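BlEst2 (Bacillus licheniformis, PDB 6WPX) is a lipase or esterase that probably hydrolyses ester bonds and is autoinhibited by its C-terminal domain. Local coordinates at residues P48-V53 and E71-N76; A100-I105 and S127-H132. One frame throughout, in Å; residues are numbered along the deposited sequence.

Both contacts pack helices onto the mixed sheet of the alpha/beta domain, from its two faces. Contact 1 sets helix 69-75 on strand 50-53. Contact 2 joins helices 91-109 and 121-131 beneath the other face. The centres lie about 19 Å apart. Strand 50-53 links them: Ile50 and Phe52 turn to contact 1, while Val51 turns the other way. Val51 CG2 meets Ile105 CG2 at 3.7 Å. Val51 CG2 also lies 4.2 Å from Leu102 CD2, on the side chain that carries contact 2. In alpha/beta hydrolases the nucleophile usually sits at a sharp turn after the central strand, here probably between strand 113-118 and helix 121-131.

Contact 1. Residues P48-V53 and E71-N76; sequences PPIVFV and EQAWKN
Ala73 points its methyl group from the helix onto two side chains of the strand, Phe52 and Ile50. Ala73 CB comes to the rim of the Phe52 ring, near the ring plane, and lies 4.2 Å from Phe52 CE2. It does not sit over a ring face. Phe52 CG lies opposite the backbone carbonyl carbon (chi1 -70°), and the ring stands nearly square to the CA-CB-CG plane, which presents its CE2 edge to Ala73. The second touch is looser, with Ile50 CD1 4.5 Å from Ala73 CB. Ile50 reaches that far because CD1 is extended away from its own CA (chi2 155°). Its other branch, CG2, rests over one face of the Phe52 ring, offset toward the rim. The two branches of Ile50 thus serve two neighbours. Phe82 lies nearly parallel to the Phe52 ring, and Trp63 meets it at a slant. The contact is small, wholly apolar and buried, with no hydrogen bond across it.

The end of the helix is tied by a side chain. Asn76 is the first residue to leave helical geometry. Its ND2 donates to Gln72 O at 2.8 Å, with a moderately bent N-H...O angle of 151°. Gln72 itself folds away from the strand, and its NE2 bonds to Asp68 OD2.

Helix 260-267 lines the neighbouring side, where Phe264 touches Ile50, Gln72 and Asn76. Strand 50-53 runs between parallel strands 80-83 and 113-118. Helix 69-75 is the connection of a beta-alpha-beta crossover that leads from strand 50-53 to strand 80-83.

Contact 2. Residues A100-I105 and S127-H132; sequences AKLREI and SALIHH
Leu102 sends its CD1 methyl into the angle between Ala128 and Leu129 of the facing helix. Leu102 CD1 lies 4.4 Å from Ala128 CB and 4.3 Å from Leu129 CD1. With chi2 at 169°, CD1 carries on the line of the Leu102 chain and reaches the other helix. The bond from CA to CB of Ala128 points toward helix 91-109. Leu129 approaches differently: it leaves its backbone at a slant, and chi1 -90° with chi2 68° brings CD1 round to meet Leu102 methyl to methyl. No polar group takes part across this buried contact.

The His132 ring turns back to the backbone of Ser127, and His132 ND1 donates to Ser127 O at 3.2 Å. The donor stands well above the carbonyl plane. The same oxygen takes weak bonds from the backbone N of His131 and of His132, so three N-H groups gather on it.

Leu102 and Leu129 both also touch Leu115 and Val138, on two adjacent parallel strands. Both lie in the layer between helices and sheet. The domain is PGAP1-like, and helix 121-131 follows central strand 113-118 of a mostly parallel sheet. This is as in alpha/beta hydrolases, where the helix after the nucleophile's turn packs against the sheet.

Contact 1. Residues P48-V53 and E71-N76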
# COMPACT_ATOMS: atom_id res chain seq x y z
N PRO A 48 -3.11 15.89 26.76
CA PRO A 48 -4.43 15.89 26.11
C PRO A 48 -4.97 14.46 25.92
O PRO A 48 -4.17 13.53 25.80
CB PRO A 48 -4.16 16.56 24.74
CG PRO A 48 -2.89 17.35 24.96
CD PRO A 48 -2.08 16.46 25.86
N PRO A 49 -6.31 14.25 25.89
CA PRO A 49 -6.81 12.89 25.63
C PRO A 49 -6.41 12.44 24.21
O PRO A 49 -6.21 13.26 23.31
CB PRO A 49 -8.33 13.05 25.73
CG PRO A 49 -8.53 14.38 26.48
CD PRO A 49 -7.41 15.22 26.02
N ILE A 50 -6.28 11.13 24.02
CA ILE A 50 -5.91 10.60 22.70
C ILE A 50 -7.10 9.96 22.05
O ILE A 50 -7.74 9.12 22.66
CB ILE A 50 -4.73 9.59 22.78
CG1 ILE A 50 -3.50 10.17 23.49
CG2 ILE A 50 -4.40 9.05 21.39
CD1 ILE A 50 -2.63 9.07 24.11
N VAL A 51 -7.35 10.30 20.79
CA VAL A 51 -8.37 9.63 19.99
C VAL A 51 -7.62 8.69 19.05
O VAL A 51 -6.81 9.14 18.23
CB VAL A 51 -9.30 10.60 19.24
CG1 VAL A 51 -10.26 9.83 18.31
CG2 VAL A 51 -10.08 11.45 20.22
N PHE A 52 -7.88 7.38 19.19
CA PHE A 52 -7.24 6.35 18.37
C PHE A 52 -8.09 6.08 17.16
O PHE A 52 -9.29 5.82 17.29
CB PHE A 52 -6.97 5.08 19.20
CG PHE A 52 -5.86 5.29 20.21
CD1 PHE A 52 -4.52 5.10 19.86
CD2 PHE A 52 -6.16 5.68 21.52
CE1 PHE A 52 -3.51 5.28 20.81
CE2 PHE A 52 -5.14 5.82 22.47
CZ PHE A 52 -3.82 5.62 22.11
N VAL A 53 -7.47 6.21 15.97
CA VAL A 53 -8.16 6.08 14.68
C VAL A 53 -7.61 4.89 13.90
O VAL A 53 -6.42 4.87 13.56
CB VAL A 53 -8.14 7.41 13.87
CG1 VAL A 53 -8.96 7.28 12.57
CG2 VAL A 53 -8.65 8.58 14.71
N GLU A 71 -4.74 0.31 27.67
CA GLU A 71 -4.08 0.15 28.98
C GLU A 71 -2.79 0.98 29.00
O GLU A 71 -2.49 1.59 30.00
CB GLU A 71 -3.80 -1.34 29.25
CG GLU A 71 -3.15 -1.63 30.59
CD GLU A 71 -2.94 -3.10 30.90
OE1 GLU A 71 -2.51 -3.86 30.00
OE2 GLU A 71 -3.14 -3.49 32.08
N GLN A 72 -2.06 1.00 27.88
CA GLN A 72 -0.83 1.80 27.75
C GLN A 72 -1.14 3.29 27.96
O GLN A 72 -0.44 3.96 28.71
CB GLN A 72 -0.19 1.58 26.37
CG GLN A 72 0.47 0.21 26.23
CD GLN A 72 1.74 0.07 27.03
OE1 GLN A 72 2.44 1.05 27.32
NE2 GLN A 72 2.05 -1.15 27.42
N ALA A 73 -2.20 3.78 27.33
CA ALA A 73 -2.64 5.18 27.44
C ALA A 73 -3.04 5.49 28.88
O ALA A 73 -2.51 6.44 29.47
CB ALA A 73 -3.80 5.45 26.48
N TRP A 74 -3.92 4.67 29.46
CA TRP A 74 -4.40 4.84 30.83
C TRP A 74 -3.26 4.79 31.85
O TRP A 74 -3.15 5.71 32.68
CB TRP A 74 -5.49 3.82 31.17
CG TRP A 74 -6.04 3.97 32.56
CD1 TRP A 74 -7.05 4.80 32.95
CD2 TRP A 74 -5.54 3.36 33.75
NE1 TRP A 74 -7.24 4.71 34.30
CE2 TRP A 74 -6.34 3.83 34.82
CE3 TRP A 74 -4.52 2.44 34.02
CZ2 TRP A 74 -6.13 3.41 36.15
CZ3 TRP A 74 -4.30 2.05 35.33
CH2 TRP A 74 -5.12 2.51 36.38
N LYS A 75 -2.40 3.75 31.81
CA LYS A 75 -1.34 3.60 32.82
C LYS A 75 -0.29 4.73 32.76
O LYS A 75 0.42 4.95 33.72
CB LYS A 75 -0.68 2.21 32.77
CG LYS A 75 0.36 2.00 31.69
CD LYS A 75 0.83 0.57 31.76
CE LYS A 75 1.73 0.15 30.63
NZ LYS A 75 2.12 -1.28 30.82
N ASN A 76 -0.22 5.43 31.64
CA ASN A 76 0.69 6.54 31.45
C ASN A 76 0.01 7.89 31.67
O ASN A 76 0.60 8.93 31.37
CB ASN A 76 1.39 6.45 30.10
CG ASN A 76 2.49 5.38 30.09
OD1 ASN A 76 3.50 5.52 30.75
ND2 ASN A 76 2.28 4.26 29.40

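Contact 2. Residues A100-I105 and S127-H132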
# COMPACT_ATOMS: atom_id res chain seq x y z
N ALA A 100 -17.13 15.37 12.50
CA ALA A 100 -18.41 15.48 13.21
C ALA A 100 -18.30 14.88 14.62
O ALA A 100 -18.73 15.52 15.58
CB ALA A 100 -19.51 14.79 12.42
N LYS A 101 -17.65 13.71 14.76
CA LYS A 101 -17.50 13.05 16.06
C LYS A 101 -16.46 13.71 16.92
O LYS A 101 -16.61 13.70 18.14
CB LYS A 101 -17.26 11.53 15.94
CG LYS A 101 -18.27 10.77 15.05
CD LYS A 101 -19.72 10.86 15.55
CE LYS A 101 -20.70 10.21 14.59
NZ LYS A 101 -22.06 10.22 15.18
N LEU A 102 -15.42 14.33 16.32
CA LEU A 102 -14.39 15.04 17.08
C LEU A 102 -15.00 16.22 17.84
O LEU A 102 -14.56 16.53 18.94
CB LEU A 102 -13.20 15.48 16.22
CG LEU A 102 -12.24 14.37 15.77
CD1 LEU A 102 -11.28 14.90 14.71
CD2 LEU A 102 -11.47 13.79 16.95
N ARG A 103 -16.07 16.82 17.30
CA ARG A 103 -16.78 17.89 17.99
C ARG A 103 -17.39 17.30 19.29
O ARG A 103 -17.26 17.93 20.34
CB ARG A 103 -17.87 18.49 17.07
CG ARG A 103 -18.56 19.66 17.75
CD ARG A 103 -19.67 20.28 16.95
NE ARG A 103 -20.36 21.32 17.73
CZ ARG A 103 -19.93 22.58 17.87
NH1 ARG A 103 -18.79 22.97 17.33
NH2 ARG A 103 -20.64 23.44 18.60
N GLU A 104 -18.02 16.11 19.22
CA GLU A 104 -18.62 15.41 20.38
C GLU A 104 -17.52 14.97 21.36
O GLU A 104 -17.70 15.06 22.57
CB GLU A 104 -19.39 14.16 19.94
CG GLU A 104 -20.54 14.39 18.98
CD GLU A 104 -21.23 13.12 18.53
OE1 GLU A 104 -20.84 12.02 18.98
OE2 GLU A 104 -22.16 13.22 17.70
N ILE A 105 -16.38 14.51 20.84
CA ILE A 105 -15.27 14.08 21.69
C ILE A 105 -14.68 15.30 22.43
O ILE A 105 -14.44 15.22 23.64
CB ILE A 105 -14.22 13.26 20.91
CG1 ILE A 105 -14.85 11.98 20.31
CG2 ILE A 105 -13.04 12.92 21.81
CD1 ILE A 105 -14.02 11.28 19.12
N SER A 127 -7.91 14.72 6.48
CA SER A 127 -9.11 15.17 5.80
C SER A 127 -10.05 15.82 6.82
O SER A 127 -10.55 16.91 6.55
CB SER A 127 -9.80 14.00 5.12
OG SER A 127 -11.07 14.41 4.64
N ALA A 128 -10.27 15.17 7.99
CA ALA A 128 -11.13 15.72 9.04
C ALA A 128 -10.64 17.10 9.43
O ALA A 128 -11.41 18.05 9.42
CB ALA A 128 -11.13 14.81 10.27
N LEU A 129 -9.34 17.24 9.71
CA LEU A 129 -8.79 18.52 10.17
C LEU A 129 -8.73 19.61 9.12
O LEU A 129 -9.11 20.74 9.40
CB LEU A 129 -7.41 18.29 10.78
CG LEU A 129 -7.40 18.00 12.28
CD1 LEU A 129 -8.02 16.68 12.60
CD2 LEU A 129 -6.02 17.99 12.79
N ILE A 130 -8.21 19.28 7.93
CA ILE A 130 -7.99 20.27 6.89
C ILE A 130 -9.24 20.54 6.04
O ILE A 130 -9.63 21.69 5.90
CB ILE A 130 -6.75 19.84 6.05
CG1 ILE A 130 -5.46 19.96 6.92
CG2 ILE A 130 -6.66 20.64 4.72
CD1 ILE A 130 -4.23 19.22 6.46
N HIS A 131 -9.86 19.51 5.49
CA HIS A 131 -11.01 19.67 4.59
C HIS A 131 -12.36 19.69 5.32
O HIS A 131 -13.36 20.09 4.73
CB HIS A 131 -10.96 18.60 3.49
CG HIS A 131 -9.67 18.62 2.72
ND1 HIS A 131 -9.30 19.71 1.95
CD2 HIS A 131 -8.68 17.70 2.66
CE1 HIS A 131 -8.13 19.40 1.41
NE2 HIS A 131 -7.72 18.20 1.81
N HIS A 132 -12.40 19.32 6.61
CA HIS A 132 -13.67 19.33 7.36
C HIS A 132 -13.56 20.13 8.64
O HIS A 132 -14.34 19.94 9.56
CB HIS A 132 -14.21 17.91 7.59
CG HIS A 132 -14.52 17.22 6.31
ND1 HIS A 132 -13.56 16.47 5.65
CD2 HIS A 132 -15.63 17.28 5.54
CE1 HIS A 132 -14.13 16.07 4.53
NE2 HIS A 132 -15.38 16.52 4.43